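Local coordinates for short chain dehydrogenase (Mycobacterium smegmatis, PDB 3UCX), which probably acts as an oxidoreductase of the short-chain dehydrogenase family, whose members bind a nicotinamide dinucleotide on a Rossmann fold, at residues A[65-68]-A[74-77]; A[111-116]-A[157-162]; A[218-223]-A[227-232]; A[239-244]-A[248-253]. One frame throughout, in Å; residues are numbered along the deposited sequence.

In the fold
All four contacts belong to one Rossmann-type domain with a seven-stranded parallel sheet, and no two of them touch. Contact 1 joins the outermost strand 62-66 to helix 72-85 through a hydrogen bond to a glutamine side chain and a bridging water, at a partly buried edge. Contact 2 is buried and apolar, between helices 110-130 and 158-179, and is covered by a second subunit. Contacts 3 and 4 lie at the N-terminal and C-terminal ends of helix 232-243, and both reach a third subunit. Contact 3, partly buried, combines alanine and leucine packing with a lysine and a water. Contact 4 is buried, with phenylalanine, methionine and isoleucine between its segments and its polar groups bonded around them.

Contact 1: residues A[65-68]-A[74-77]; sequences VGTD and QVAH
Thr-67 and Gln-74 come within 5.6 Å of each other at their CA atoms, where the chain leaves strand 62-66 and enters helix 72-85 after a short turn. The bond that spans the gap runs from Asp-68 N to Gln-74 OE1, 2.8 Å long and fairly straight (161° at the hydrogen). The donor stands above the plane of the Gln-74 amide, 49° out of it. Gln-74 gets there by setting CG beside its own backbone N (chi1 -66°) and extending the rest of its chain back over the turn, which also lays OE1 against Asp-68 CB. A second link is made by one water, which donates to Gly-66 O at 2.9 Å and to Gln-74 O at 2.8 Å, tying the strand end to the first turn of the helix. The same water lies in the plane of the His-77 ring, off its CD2 edge. Thr-67 divides its two branches: OG1 turns back to Val-65 O, a 3.0 Å bond within its own segment, while CG2 reaches Gln-74 O at 3.8 Å. Farther along, Val-65 CG1 meets His-77 CD2 at 4.0 Å, the ring approached obliquely. Asp-68 directs OD1 to Thr-70 within the turn, and Asp-71 OD2 holds Gln-74 N. This is the turn of a beta-alpha unit of the Rossmann fold, following the third strand in chain order. On the sheet side, Val-65 and Thr-67 are bonded through their backbones to Leu-40 and Ala-42; Leu-78 of helix 72-85 packs on both side chains, and Val-75 touches Arg-126 and Leu-127 of helix 110-130.

Contact 2: residues A[111-116]-A[157-162]; sequences EHMRDA and YGAYKM
Ala-159 CB carries the apolar packing here, meeting two side chains of helix 110-130. Met-113 CG lies 3.9 Å from it, set beside the Met-113 backbone N (chi1 -65°), and His-112 CD2 approaches it at 4.0 Å, so that the methyl sits at the edge of the imidazole, near its plane. Beyond the alanine the sulfur of Met-113 meets the terminal methyl of Met-162, SD to CE at 4.2 Å. The backbones are closest at Met-113 and Ala-159, and the short helix segments run roughly the same way, 9.8 Å apart at a crossing angle of -31°. In short-chain dehydrogenases this pair of long helices meets its counterparts from a second subunit in a four-helix bundle, and the packing here agrees: Phe-122 of the second subunit lies on Met-113, and Val-121 of that subunit on Met-162. Polar bonding runs around the contact. Arg-114, on the other side of its helix, forms a salt bridge with Glu-118 of the second subunit. Tyr-157, at the N-cap of helix 158-179, and Lys-161 fit the family's YxxxK pattern and are probably its tyrosine and lysine.

Contact 3: residues A[218-223]-A[227-232]; sequences NAAAAG and KRLPTE
The turn between helices 213-221 and 232-243 brings Ala-221 back beside Lys-227 and Leu-229. Leu-229 CD2 lies 4.0 Å from Ala-221 CB and 4.2 Å from Ala-220 CB, with the leucine CG set beside its backbone N (chi1 -64°); Phe-202 and Leu-198 of helix 196-208 pack on the same leucine. Ala-221 CB also lies 3.9 Å from Arg-228 N, so the methyl rests on the returning backbone. Lys-227 has left-handed helical backbone angles, and its side chain bends at chi2 to bring NZ to Ala-222 O, a 2.8 Å bond whose donor is tilted 26° from the carbonyl plane. NZ bonds Ser-224 O as well, so the ammonium grips two carbonyls of the turn. A water bridges the segments, donating to Asn-218 OD1 at 3.1 Å and to Lys-227 O at 2.9 Å. Arg-228 NH2 bonds Ser-248 O of the third subunit, and NH1 forms a salt bridge with Glu-234. Thr-231 then N-caps helix 232-243 through OG1. Such a helical excursion between the sixth and seventh strands is characteristic of short-chain dehydrogenases, where it commonly helps cover the substrate pocket.

Contact 4: residues A[239-244]-A[248-253]; sequences ILFMAS and SGITGQ
The Phe-241 ring is met obliquely by Ile-250 CD1, which lies 3.7 Å from CZ, and it also stacks with Phe-241 of the third subunit. With CG anti to its backbone N (chi1 165°), the ring reaches the returning loop, its side chain crossing that of Ile-250 at about a right angle. The other flat group, the Gln-253 amide, bonds Thr-251 O through NE2 at 3.0 Å, the acceptor 22° out of the amide plane, and also Tyr-262 O of the third subunit, while OE1 accepts from Ala-264 N of that subunit; these three partners fix its rotation. The second branch of Ile-250, CG2, lies 4.1 Å from Met-242 SD. Met-242, bent at chi2, sends CE on to Gln-253 CB at 4.3 Å. At the helix end Phe-241 O takes two donors, Ser-244 N at 3.0 Å and Ser-244 OG at 2.8 Å. Ser-248 OG bonds Glu-234 of the third subunit and Asp-245 O of its own chain. Pairing through the last helix and strand is consistent with one of the two-fold interfaces of tetrameric short-chain dehydrogenases. Helix 232-243 lies against strand 141-145 through Val-143, which touches Ile-239, Met-242 and Ala-243, and against helix 23-33 through Leu-27. The loop runs beside strand 184-190, where Asn-186 and Arg-184 donate to Ile-250 O, and leads into strand 254-257, outermost of the sheet within this chain.

Contact 1: residues A[65-68]-A[74-77]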
loop_
_atom_site.group_PDB
_atom_site.type_symbol
_atom_site.label_atom_id
_atom_site.label_comp_id
_atom_site.label_asym_id
_atom_site.label_seq_id
_atom_site.Cartn_x
_atom_site.Cartn_y
_atom_site.Cartn_z
ATOM N N VAL A 65 -19.357 6.903 32.263
ATOM C CA VAL A 65 -18.334 7.707 32.926
ATOM C C VAL A 65 -17.924 8.899 32.070
ATOM O O VAL A 65 -17.277 8.744 31.036
ATOM C CB VAL A 65 -17.066 6.886 33.272
ATOM C CG1 VAL A 65 -16.112 7.718 34.118
ATOM C CG2 VAL A 65 -17.423 5.583 33.978
ATOM N N GLY A 66 -18.268 10.098 32.535
ATOM C CA GLY A 66 -17.827 11.335 31.887
ATOM C C GLY A 66 -16.320 11.427 31.898
ATOM O O GLY A 66 -15.700 11.422 32.962
ATOM N N THR A 67 -15.724 11.487 30.713
ATOM C CA THR A 67 -14.272 11.404 30.559
ATOM C C THR A 67 -13.786 12.289 29.409
ATOM O O THR A 67 -14.221 12.145 28.255
ATOM C CB THR A 67 -13.821 9.953 30.249
ATOM O OG1 THR A 67 -14.315 9.076 31.252
ATOM C CG2 THR A 67 -12.296 9.827 30.199
ATOM N N ASP A 68 -12.868 13.187 29.726
ATOM C CA ASP A 68 -12.097 13.881 28.723
ATOM C C ASP A 68 -10.811 13.073 28.534
ATOM O O ASP A 68 -9.925 13.069 29.398
ATOM C CB ASP A 68 -11.790 15.298 29.196
ATOM C CG ASP A 68 -10.988 16.078 28.202
ATOM O OD1 ASP A 68 -10.436 15.500 27.242
ATOM O OD2 ASP A 68 -10.890 17.284 28.406
ATOM N N GLN A 74 -8.507 12.189 34.386
ATOM C CA GLN A 74 -9.808 11.678 33.976
ATOM C C GLN A 74 -9.746 10.274 33.355
ATOM O O GLN A 74 -10.625 9.469 33.609
ATOM C CB GLN A 74 -10.498 12.655 33.038
ATOM C CG GLN A 74 -10.854 13.950 33.729
ATOM C CD GLN A 74 -11.860 14.763 32.978
ATOM O OE1 GLN A 74 -12.775 14.228 32.354
ATOM N NE2 GLN A 74 -11.692 16.087 33.025
ATOM N N VAL A 75 -8.714 9.973 32.566
ATOM C CA VAL A 75 -8.560 8.596 32.082
ATOM C C VAL A 75 -8.238 7.656 33.239
ATOM O O VAL A 75 -8.730 6.530 33.268
ATOM C CB VAL A 75 -7.514 8.465 30.931
ATOM C CG1 VAL A 75 -7.233 7.005 30.620
ATOM C CG2 VAL A 75 -8.025 9.171 29.688
ATOM N N ALA A 76 -7.443 8.113 34.217
ATOM C CA ALA A 76 -7.145 7.284 35.379
ATOM C C ALA A 76 -8.415 6.970 36.145
ATOM O O ALA A 76 -8.617 5.836 36.595
ATOM C CB ALA A 76 -6.108 7.948 36.293
ATOM N N HIS A 77 -9.276 7.971 36.286
ATOM C CA HIS A 77 -10.572 7.779 36.935
ATOM C C HIS A 77 -11.442 6.789 36.182
ATOM O O HIS A 77 -12.031 5.901 36.794
ATOM C CB HIS A 77 -11.287 9.127 37.115
ATOM C CG HIS A 77 -12.679 9.019 37.695
ATOM N ND1 HIS A 77 -12.906 8.678 38.983
ATOM C CD2 HIS A 77 -13.935 9.247 37.123
ATOM C CE1 HIS A 77 -14.230 8.671 39.221
ATOM N NE2 HIS A 77 -14.863 9.019 38.086
HETATM O O HOH W 1 -13.234 10.346 34.027
#

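Contact 2: residues A[111-116]-A[157-162]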
loop_
_atom_site.group_PDB
_atom_site.type_symbol
_atom_site.label_atom_id
_atom_site.label_comp_id
_atom_site.label_asym_id
_atom_site.label_seq_id
_atom_site.Cartn_x
_atom_site.Cartn_y
_atom_site.Cartn_z
ATOM N N GLU A 111 -3.411 25.401 15.784
ATOM C CA GLU A 111 -4.139 25.033 16.998
ATOM C C GLU A 111 -5.176 23.936 16.723
ATOM O O GLU A 111 -5.285 22.981 17.497
ATOM C CB GLU A 111 -4.786 26.291 17.617
ATOM C CG GLU A 111 -5.878 26.031 18.641
ATOM C CD GLU A 111 -6.668 27.297 18.987
ATOM O OE1 GLU A 111 -6.085 28.170 19.647
ATOM O OE2 GLU A 111 -7.860 27.419 18.588
ATOM N N HIS A 112 -5.921 24.048 15.620
ATOM C CA HIS A 112 -6.913 23.019 15.268
ATOM C C HIS A 112 -6.282 21.663 15.055
ATOM O O HIS A 112 -6.810 20.638 15.498
ATOM C CB HIS A 112 -7.685 23.425 14.011
ATOM C CG HIS A 112 -8.560 22.333 13.453
ATOM N ND1 HIS A 112 -9.737 21.984 14.025
ATOM C CD2 HIS A 112 -8.386 21.479 12.357
ATOM C CE1 HIS A 112 -10.292 20.962 13.321
ATOM N NE2 HIS A 112 -9.466 20.660 12.302
ATOM N N MET A 113 -5.173 21.639 14.318
ATOM C CA MET A 113 -4.498 20.384 14.024
ATOM C C MET A 113 -3.881 19.780 15.294
ATOM O O MET A 113 -3.939 18.556 15.488
ATOM C CB MET A 113 -3.471 20.601 12.931
ATOM C CG MET A 113 -4.116 21.005 11.607
ATOM S SD MET A 113 -2.958 21.112 10.236
ATOM C CE MET A 113 -2.133 22.659 10.637
ATOM N N ARG A 114 -3.300 20.616 16.156
ATOM C CA ARG A 114 -2.789 20.115 17.459
ATOM C C ARG A 114 -3.913 19.493 18.276
ATOM O O ARG A 114 -3.718 18.444 18.874
ATOM C CB ARG A 114 -2.105 21.204 18.276
ATOM C CG ARG A 114 -0.878 21.801 17.611
ATOM C CD ARG A 114 -0.111 22.729 18.545
ATOM N NE ARG A 114 0.924 23.441 17.812
ATOM C CZ ARG A 114 0.840 24.700 17.397
ATOM N NH1 ARG A 114 -0.228 25.435 17.687
ATOM N NH2 ARG A 114 1.843 25.238 16.706
ATOM N N ASP A 115 -5.079 20.148 18.305
ATOM C CA ASP A 115 -6.247 19.637 19.028
ATOM C C ASP A 115 -6.759 18.332 18.412
ATOM O O ASP A 115 -7.145 17.421 19.149
ATOM C CB ASP A 115 -7.400 20.647 19.033
ATOM C CG ASP A 115 -7.143 21.858 19.904
ATOM O OD1 ASP A 115 -6.223 21.843 20.736
ATOM O OD2 ASP A 115 -7.899 22.857 19.751
ATOM N N ALA A 116 -6.765 18.233 17.079
ATOM C CA ALA A 116 -7.194 16.993 16.394
ATOM C C ALA A 116 -6.283 15.794 16.776
ATOM O O ALA A 116 -6.760 14.697 17.104
ATOM C CB ALA A 116 -7.212 17.190 14.880
ATOM N N TYR A 157 -9.327 17.615 2.991
ATOM C CA TYR A 157 -9.336 16.570 4.000
ATOM C C TYR A 157 -8.017 16.462 4.769
ATOM O O TYR A 157 -7.837 15.508 5.520
ATOM C CB TYR A 157 -9.618 15.217 3.327
ATOM C CG TYR A 157 -11.021 15.017 2.819
ATOM C CD1 TYR A 157 -11.978 14.394 3.609
ATOM C CD2 TYR A 157 -11.390 15.415 1.540
ATOM C CE1 TYR A 157 -13.267 14.190 3.134
ATOM C CE2 TYR A 157 -12.667 15.210 1.061
ATOM C CZ TYR A 157 -13.596 14.593 1.867
ATOM O OH TYR A 157 -14.876 14.385 1.415
ATOM N N GLY A 158 -7.101 17.418 4.590
ATOM C CA GLY A 158 -5.746 17.298 5.124
ATOM C C GLY A 158 -5.605 17.128 6.637
ATOM O O GLY A 158 -4.877 16.232 7.084
ATOM N N ALA A 159 -6.249 17.976 7.434
ATOM C CA ALA A 159 -6.078 17.873 8.883
ATOM C C ALA A 159 -6.589 16.530 9.363
ATOM O O ALA A 159 -5.976 15.893 10.211
ATOM C CB ALA A 159 -6.805 19.014 9.617
ATOM N N TYR A 160 -7.713 16.106 8.790
ATOM C CA TYR A 160 -8.357 14.843 9.149
ATOM C C TYR A 160 -7.492 13.650 8.723
ATOM O O TYR A 160 -7.247 12.741 9.517
ATOM C CB TYR A 160 -9.739 14.780 8.489
ATOM C CG TYR A 160 -10.678 13.735 9.032
ATOM C CD1 TYR A 160 -10.872 13.587 10.390
ATOM C CD2 TYR A 160 -11.446 12.953 8.184
ATOM C CE1 TYR A 160 -11.757 12.642 10.890
ATOM C CE2 TYR A 160 -12.329 12.007 8.685
ATOM C CZ TYR A 160 -12.461 11.856 10.036
ATOM O OH TYR A 160 -13.347 10.946 10.578
ATOM N N LYS A 161 -7.016 13.665 7.484
ATOM C CA LYS A 161 -6.087 12.624 7.024
ATOM C C LYS A 161 -4.791 12.563 7.868
ATOM O O LYS A 161 -4.287 11.465 8.173
ATOM C CB LYS A 161 -5.739 12.810 5.547
ATOM C CG LYS A 161 -4.802 11.750 4.935
ATOM C CD LYS A 161 -4.372 12.194 3.551
ATOM C CE LYS A 161 -3.390 11.291 2.800
ATOM N NZ LYS A 161 -3.965 9.959 2.672
ATOM N N MET A 162 -4.267 13.724 8.236
ATOM C CA MET A 162 -3.025 13.772 9.021
ATOM C C MET A 162 -3.197 13.081 10.370
ATOM O O MET A 162 -2.390 12.223 10.739
ATOM C CB MET A 162 -2.540 15.198 9.244
ATOM C CG MET A 162 -1.393 15.317 10.275
ATOM S SD MET A 162 -1.174 17.017 10.838
ATOM C CE MET A 162 -0.605 17.721 9.296
#

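Contact 3: residues A[218-223]-A[227-232]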
loop_
_atom_site.group_PDB
_atom_site.type_symbol
_atom_site.label_atom_id
_atom_site.label_comp_id
_atom_site.label_asym_id
_atom_site.label_seq_id
_atom_site.Cartn_x
_atom_site.Cartn_y
_atom_site.Cartn_z
ATOM N N ASN A 218 -26.496 9.856 -3.585
ATOM C CA ASN A 218 -25.970 9.178 -4.766
ATOM C C ASN A 218 -24.567 9.694 -5.128
ATOM O O ASN A 218 -23.705 8.901 -5.503
ATOM C CB ASN A 218 -26.926 9.327 -5.973
ATOM C CG ASN A 218 -28.249 8.596 -5.784
ATOM O OD1 ASN A 218 -28.333 7.571 -5.101
ATOM N ND2 ASN A 218 -29.295 9.110 -6.430
ATOM N N ALA A 219 -24.321 11.002 -5.003
ATOM C CA ALA A 219 -22.975 11.534 -5.234
ATOM C C ALA A 219 -21.967 10.933 -4.242
ATOM O O ALA A 219 -20.862 10.554 -4.634
ATOM C CB ALA A 219 -22.931 13.079 -5.209
ATOM N N ALA A 220 -22.353 10.826 -2.980
ATOM C CA ALA A 220 -21.476 10.273 -1.964
ATOM C C ALA A 220 -21.175 8.790 -2.247
ATOM O O ALA A 220 -20.045 8.322 -2.017
ATOM C CB ALA A 220 -22.099 10.433 -0.588
ATOM N N ALA A 221 -22.179 8.058 -2.746
ATOM C CA ALA A 221 -22.059 6.610 -2.980
ATOM C C ALA A 221 -21.490 6.212 -4.346
ATOM O O ALA A 221 -21.225 5.023 -4.590
ATOM C CB ALA A 221 -23.409 5.942 -2.753
ATOM N N ALA A 222 -21.274 7.200 -5.228
ATOM C CA ALA A 222 -20.975 6.928 -6.643
ATOM C C ALA A 222 -19.640 6.231 -6.826
ATOM O O ALA A 222 -19.491 5.432 -7.722
ATOM C CB ALA A 222 -21.021 8.229 -7.480
ATOM N N GLY A 223 -18.670 6.522 -5.967
ATOM C CA GLY A 223 -17.344 5.904 -6.086
ATOM C C GLY A 223 -17.315 4.461 -5.587
ATOM O O GLY A 223 -16.366 3.719 -5.882
ATOM N N LYS A 227 -22.700 0.952 -4.894
ATOM C CA LYS A 227 -23.542 2.131 -5.084
ATOM C C LYS A 227 -24.481 2.337 -3.913
ATOM O O LYS A 227 -25.646 2.714 -4.080
ATOM C CB LYS A 227 -24.313 2.038 -6.398
ATOM C CG LYS A 227 -23.442 1.677 -7.582
ATOM C CD LYS A 227 -22.336 2.686 -7.799
ATOM C CE LYS A 227 -21.369 2.149 -8.832
ATOM N NZ LYS A 227 -20.179 3.015 -8.991
ATOM N N ARG A 228 -23.952 2.075 -2.718
ATOM C CA ARG A 228 -24.643 2.393 -1.466
ATOM C C ARG A 228 -23.588 2.726 -0.428
ATOM O O ARG A 228 -22.439 2.300 -0.547
ATOM C CB ARG A 228 -25.505 1.230 -0.963
ATOM C CG ARG A 228 -24.860 -0.136 -0.908
ATOM C CD ARG A 228 -25.855 -1.204 -0.473
ATOM N NE ARG A 228 -25.335 -2.592 -0.592
ATOM C CZ ARG A 228 -24.674 -3.246 0.374
ATOM N NH1 ARG A 228 -24.403 -2.654 1.523
ATOM N NH2 ARG A 228 -24.277 -4.501 0.191
ATOM N N LEU A 229 -23.975 3.509 0.566
ATOM C CA LEU A 229 -23.088 3.811 1.681
ATOM C C LEU A 229 -23.256 2.703 2.721
ATOM O O LEU A 229 -24.368 2.179 2.908
ATOM C CB LEU A 229 -23.473 5.163 2.290
ATOM C CG LEU A 229 -23.313 6.402 1.410
ATOM C CD1 LEU A 229 -23.701 7.641 2.207
ATOM C CD2 LEU A 229 -21.871 6.534 0.898
ATOM N N PRO A 230 -22.160 2.337 3.424
ATOM C CA PRO A 230 -22.335 1.424 4.530
ATOM C C PRO A 230 -23.174 2.055 5.634
ATOM O O PRO A 230 -23.152 3.272 5.812
ATOM C CB PRO A 230 -20.897 1.149 5.005
ATOM C CG PRO A 230 -20.160 2.348 4.624
ATOM C CD PRO A 230 -20.784 2.836 3.330
ATOM N N THR A 231 -23.937 1.218 6.323
ATOM C CA THR A 231 -24.799 1.643 7.420
ATOM C C THR A 231 -24.056 1.564 8.748
ATOM O O THR A 231 -23.011 0.919 8.835
ATOM C CB THR A 231 -26.014 0.744 7.552
ATOM O OG1 THR A 231 -25.592 -0.572 7.943
ATOM C CG2 THR A 231 -26.840 0.696 6.216
ATOM N N GLU A 232 -24.612 2.214 9.766
ATOM C CA GLU A 232 -24.053 2.139 11.106
ATOM C C GLU A 232 -23.928 0.683 11.534
ATOM O O GLU A 232 -22.888 0.284 12.087
ATOM C CB GLU A 232 -24.905 2.939 12.092
ATOM C CG GLU A 232 -24.813 4.437 11.861
ATOM C CD GLU A 232 -25.622 5.248 12.853
ATOM O OE1 GLU A 232 -25.947 4.730 13.957
ATOM O OE2 GLU A 232 -25.895 6.425 12.537
HETATM O O HOH W 2 -26.363 5.189 -5.405
#

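Contact 4: residues A[239-244]-A[248-253]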
loop_
_atom_site.group_PDB
_atom_site.type_symbol
_atom_site.label_atom_id
_atom_site.label_comp_id
_atom_site.label_asym_id
_atom_site.label_seq_id
_atom_site.Cartn_x
_atom_site.Cartn_y
_atom_site.Cartn_z
ATOM N N ILE A 239 -16.497 -3.927 13.422
ATOM C CA ILE A 239 -15.852 -3.639 14.709
ATOM C C ILE A 239 -16.066 -4.803 15.676
ATOM O O ILE A 239 -15.138 -5.253 16.349
ATOM C CB ILE A 239 -16.381 -2.325 15.314
ATOM C CG1 ILE A 239 -15.948 -1.144 14.457
ATOM C CG2 ILE A 239 -15.921 -2.144 16.756
ATOM C CD1 ILE A 239 -16.718 0.128 14.742
ATOM N N LEU A 240 -17.296 -5.293 15.749
ATOM C CA LEU A 240 -17.598 -6.477 16.571
ATOM C C LEU A 240 -16.761 -7.692 16.186
ATOM O O LEU A 240 -16.226 -8.383 17.073
ATOM C CB LEU A 240 -19.087 -6.820 16.529
ATOM C CG LEU A 240 -19.931 -6.153 17.625
ATOM C CD1 LEU A 240 -19.866 -4.628 17.549
ATOM C CD2 LEU A 240 -21.359 -6.649 17.459
ATOM N N PHE A 241 -16.616 -7.948 14.883
ATOM C CA PHE A 241 -15.777 -9.047 14.403
ATOM C C PHE A 241 -14.340 -8.908 14.922
ATOM O O PHE A 241 -13.808 -9.837 15.543
ATOM C CB PHE A 241 -15.761 -9.107 12.873
ATOM C CG PHE A 241 -14.676 -9.964 12.307
ATOM C CD1 PHE A 241 -14.752 -11.334 12.375
ATOM C CD2 PHE A 241 -13.571 -9.397 11.735
ATOM C CE1 PHE A 241 -13.736 -12.136 11.842
ATOM C CE2 PHE A 241 -12.549 -10.173 11.214
ATOM C CZ PHE A 241 -12.645 -11.552 11.274
ATOM N N MET A 242 -13.753 -7.732 14.692
ATOM C CA MET A 242 -12.375 -7.454 15.127
ATOM C C MET A 242 -12.205 -7.528 16.648
ATOM O O MET A 242 -11.134 -7.897 17.132
ATOM C CB MET A 242 -11.931 -6.075 14.648
ATOM C CG MET A 242 -11.593 -6.001 13.171
ATOM S SD MET A 242 -10.179 -7.061 12.776
ATOM C CE MET A 242 -9.598 -6.318 11.247
ATOM N N ALA A 243 -13.255 -7.169 17.392
ATOM C CA ALA A 243 -13.241 -7.239 18.864
ATOM C C ALA A 243 -13.385 -8.660 19.395
ATOM O O ALA A 243 -13.015 -8.942 20.538
ATOM C CB ALA A 243 -14.342 -6.352 19.450
ATOM N N SER A 244 -13.911 -9.557 18.575
ATOM C CA SER A 244 -14.285 -10.883 18.991
ATOM C C SER A 244 -13.191 -11.913 18.783
ATOM O O SER A 244 -12.230 -11.699 18.053
ATOM C CB SER A 244 -15.516 -11.341 18.186
ATOM O OG SER A 244 -15.106 -11.842 16.922
ATOM N N SER A 248 -9.243 -13.846 16.415
ATOM C CA SER A 248 -8.088 -14.124 17.307
ATOM C C SER A 248 -6.752 -14.328 16.574
ATOM O O SER A 248 -5.672 -14.245 17.195
ATOM C CB SER A 248 -8.394 -15.282 18.282
ATOM O OG SER A 248 -8.656 -16.474 17.573
ATOM N N GLY A 249 -6.802 -14.560 15.255
ATOM C CA GLY A 249 -5.601 -14.686 14.432
ATOM C C GLY A 249 -5.194 -13.392 13.761
ATOM O O GLY A 249 -4.236 -13.369 12.994
ATOM N N ILE A 250 -5.907 -12.312 14.069
ATOM C CA ILE A 250 -5.785 -11.060 13.314
ATOM C C ILE A 250 -5.348 -9.920 14.222
ATOM O O ILE A 250 -6.017 -9.582 15.209
ATOM C CB ILE A 250 -7.112 -10.661 12.624
ATOM C CG1 ILE A 250 -7.590 -11.804 11.718
ATOM C CG2 ILE A 250 -6.922 -9.327 11.882
ATOM C CD1 ILE A 250 -8.990 -11.553 11.147
ATOM N N THR A 251 -4.191 -9.361 13.913
ATOM C CA THR A 251 -3.757 -8.137 14.567
ATOM C C THR A 251 -2.924 -7.326 13.596
ATOM O O THR A 251 -2.342 -7.865 12.659
ATOM C CB THR A 251 -2.984 -8.424 15.871
ATOM O OG1 THR A 251 -2.861 -7.219 16.645
ATOM C CG2 THR A 251 -1.589 -9.021 15.557
ATOM N N GLY A 252 -2.864 -6.027 13.860
ATOM C CA GLY A 252 -2.130 -5.094 13.043
ATOM C C GLY A 252 -2.805 -4.678 11.736
ATOM O O GLY A 252 -2.153 -4.050 10.894
ATOM N N GLN A 253 -4.094 -4.984 11.583
ATOM C CA GLN A 253 -4.783 -4.845 10.294
ATOM C C GLN A 253 -5.777 -3.702 10.301
ATOM O O GLN A 253 -6.308 -3.340 11.342
ATOM C CB GLN A 253 -5.523 -6.136 9.927
ATOM C CG GLN A 253 -4.626 -7.361 9.920
ATOM C CD GLN A 253 -3.332 -7.169 9.137
ATOM O OE1 GLN A 253 -3.335 -6.616 8.040
ATOM N NE2 GLN A 253 -2.195 -7.646 9.713
#